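Local coordinates for carbon dioxide concentrating mechanism protein (Thermosynechococcus elongatus, PDB 4N8F), which probably forms the pentameric vertices of the carboxysome shell and is thought to induce curvature in otherwise flat hexagonal layers of the compartment that houses RuBisCO, at residues R64-G69 against A77-I82. Numbering follows the deposited sequence.
Sequences RHIING and AVVAII
With CG1 of Ile66 set between its backbone N and carbonyl carbon (chi1 65°), the branch methyl CG2 lies anti to the carbonyl carbon and reaches Ala77 on the facing strand. Ile66 CG2 meets Ala77 CB at 3.6 Å, a close methyl-to-methyl contact. The longer branch of Ile66 runs on extended (chi2 -175°), which brings CD1 to 4.1 Å from the same Ala77 CB, so both ends of the forked side chain rest against one small methyl. Ile66 CG2 lies more loosely against Val79, 4.3 Å from Val79 CG1. Ile66 is thus placed against two residues spaced two apart on the strand, whereas Val78 between them points the other way and packs on Val55. No hydrogen bond crosses between residues 64-69 and 77-82; the contact is small, buried and purely apolar.

Ile66 opens a type II turn that runs to Gly69, closed by a bond of 2.9 Å from Gly69 N to Ile66 O. Asn68 takes up the positive phi (60°) of the third turn position. Ile66 also touches Thr46 of its own chain and Glu16 of a neighbouring subunit; OE1 of that glutamate accepts a hydrogen bond from Ile67 N. On the strand side, Ala77 and Val79 are bonded through their backbones to Ser58 and Leu56 of the antiparallel strand 54-59.

A type II turn in the loop joining strands 54-59 and 76-81 therefore packs one isoleucine on Ala77 and Val79, at the start of the second strand, in the OB-like beta barrel of the CcmL/EutN family, beside a subunit interface of the pentamer.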
loop_
_atom_site.group_PDB
_atom_site.type_symbol
_atom_site.label_atom_id
_atom_site.label_comp_id
_atom_site.label_asym_id
_atom_site.label_seq_id
_atom_site.Cartn_x
_atom_site.Cartn_y
_atom_site.Cartn_z
ATOM N N ARG C 64 -9.926 4.708 8.549
ATOM C CA ARG C 64 -10.987 4.198 9.398
ATOM C C ARG C 64 -10.885 4.714 10.794
ATOM O O ARG C 64 -11.789 4.502 11.569
ATOM C CB ARG C 64 -11.062 2.662 9.402
ATOM C CG ARG C 64 -11.351 2.135 8.003
ATOM C CD ARG C 64 -11.705 0.660 7.923
ATOM N NE ARG C 64 -10.994 -0.242 8.836
ATOM C CZ ARG C 64 -9.980 -1.036 8.499
ATOM N NH1 ARG C 64 -9.421 -1.002 7.274
ATOM N NH2 ARG C 64 -9.482 -1.835 9.413
ATOM N N HIS C 65 -9.795 5.414 11.090
ATOM C CA HIS C 65 -9.605 6.027 12.401
ATOM C C HIS C 65 -9.974 7.506 12.443
ATOM O O HIS C 65 -9.736 8.171 13.423
ATOM C CB HIS C 65 -8.173 5.743 12.801
ATOM C CG HIS C 65 -7.984 4.322 13.176
ATOM N ND1 HIS C 65 -7.708 3.334 12.254
ATOM C CD2 HIS C 65 -8.097 3.702 14.358
ATOM C CE1 HIS C 65 -7.641 2.170 12.862
ATOM N NE2 HIS C 65 -7.832 2.380 14.151
ATOM N N ILE C 66 -10.523 8.045 11.356
ATOM C CA ILE C 66 -11.174 9.322 11.454
ATOM C C ILE C 66 -12.396 9.136 12.375
ATOM O O ILE C 66 -12.855 8.034 12.609
ATOM C CB ILE C 66 -11.643 9.907 10.100
ATOM C CG1 ILE C 66 -12.734 9.063 9.467
ATOM C CG2 ILE C 66 -10.470 10.138 9.163
ATOM C CD1 ILE C 66 -13.104 9.563 8.086
ATOM N N ILE C 67 -12.894 10.241 12.885
ATOM C CA ILE C 67 -14.083 10.245 13.745
ATOM C C ILE C 67 -15.229 9.473 13.056
ATOM O O ILE C 67 -15.550 9.659 11.856
ATOM C CB ILE C 67 -14.425 11.711 14.132
ATOM C CG1 ILE C 67 -15.337 11.775 15.325
ATOM C CG2 ILE C 67 -15.017 12.486 12.950
ATOM C CD1 ILE C 67 -14.752 11.027 16.488
ATOM N N ASN C 68 -15.738 8.502 13.784
ATOM C CA ASN C 68 -16.808 7.594 13.310
ATOM C C ASN C 68 -16.472 6.789 12.081
ATOM O O ASN C 68 -17.366 6.305 11.389
ATOM C CB ASN C 68 -18.132 8.346 13.131
ATOM C CG ASN C 68 -18.495 9.165 14.365
ATOM O OD1 ASN C 68 -18.615 10.381 14.300
ATOM N ND2 ASN C 68 -18.639 8.498 15.510
ATOM N N GLY C 69 -15.184 6.560 11.849
ATOM C CA GLY C 69 -14.777 5.920 10.640
ATOM C C GLY C 69 -14.715 4.413 10.726
ATOM O O GLY C 69 -14.501 3.744 9.717
ATOM N N ALA C 77 -8.685 9.445 3.533
ATOM C CA ALA C 77 -9.451 10.479 4.238
ATOM C C ALA C 77 -8.652 11.748 4.346
ATOM O O ALA C 77 -7.429 11.677 4.604
ATOM C CB ALA C 77 -9.819 10.032 5.639
ATOM N N VAL C 78 -9.333 12.899 4.268
ATOM C CA VAL C 78 -8.694 14.123 4.645
ATOM C C VAL C 78 -8.508 14.149 6.174
ATOM O O VAL C 78 -9.468 13.956 6.882
ATOM C CB VAL C 78 -9.504 15.343 4.222
ATOM C CG1 VAL C 78 -8.961 16.615 4.906
ATOM C CG2 VAL C 78 -9.507 15.451 2.705
ATOM N N VAL C 79 -7.310 14.405 6.680
ATOM C CA VAL C 79 -7.111 14.437 8.154
ATOM C C VAL C 79 -6.749 15.785 8.749
ATOM O O VAL C 79 -6.905 16.002 9.938
ATOM C CB VAL C 79 -6.139 13.346 8.643
ATOM C CG1 VAL C 79 -6.654 11.976 8.225
ATOM C CG2 VAL C 79 -4.700 13.533 8.169
ATOM N N ALA C 80 -6.418 16.728 7.887
ATOM C CA ALA C 80 -5.979 18.055 8.292
ATOM C C ALA C 80 -6.066 18.983 7.114
ATOM O O ALA C 80 -5.707 18.622 5.952
ATOM C CB ALA C 80 -4.530 17.998 8.778
ATOM N N ILE C 81 -6.525 20.197 7.388
ATOM C CA ILE C 81 -6.381 21.292 6.441
ATOM C C ILE C 81 -5.106 22.012 6.738
ATOM O O ILE C 81 -4.892 22.385 7.883
ATOM C CB ILE C 81 -7.528 22.276 6.533
ATOM C CG1 ILE C 81 -8.805 21.561 6.115
ATOM C CG2 ILE C 81 -7.240 23.499 5.678
ATOM C CD1 ILE C 81 -10.025 22.250 6.664
ATOM N N ILE C 82 -4.249 22.153 5.722
ATOM C CA ILE C 82 -2.931 22.763 5.901
ATOM C C ILE C 82 -2.964 24.271 6.104
ATOM O O ILE C 82 -3.565 24.996 5.304
ATOM C CB ILE C 82 -1.988 22.382 4.747
ATOM C CG1 ILE C 82 -1.702 20.871 4.770
ATOM C CG2 ILE C 82 -0.697 23.207 4.833
ATOM C CD1 ILE C 82 -0.946 20.394 3.521
#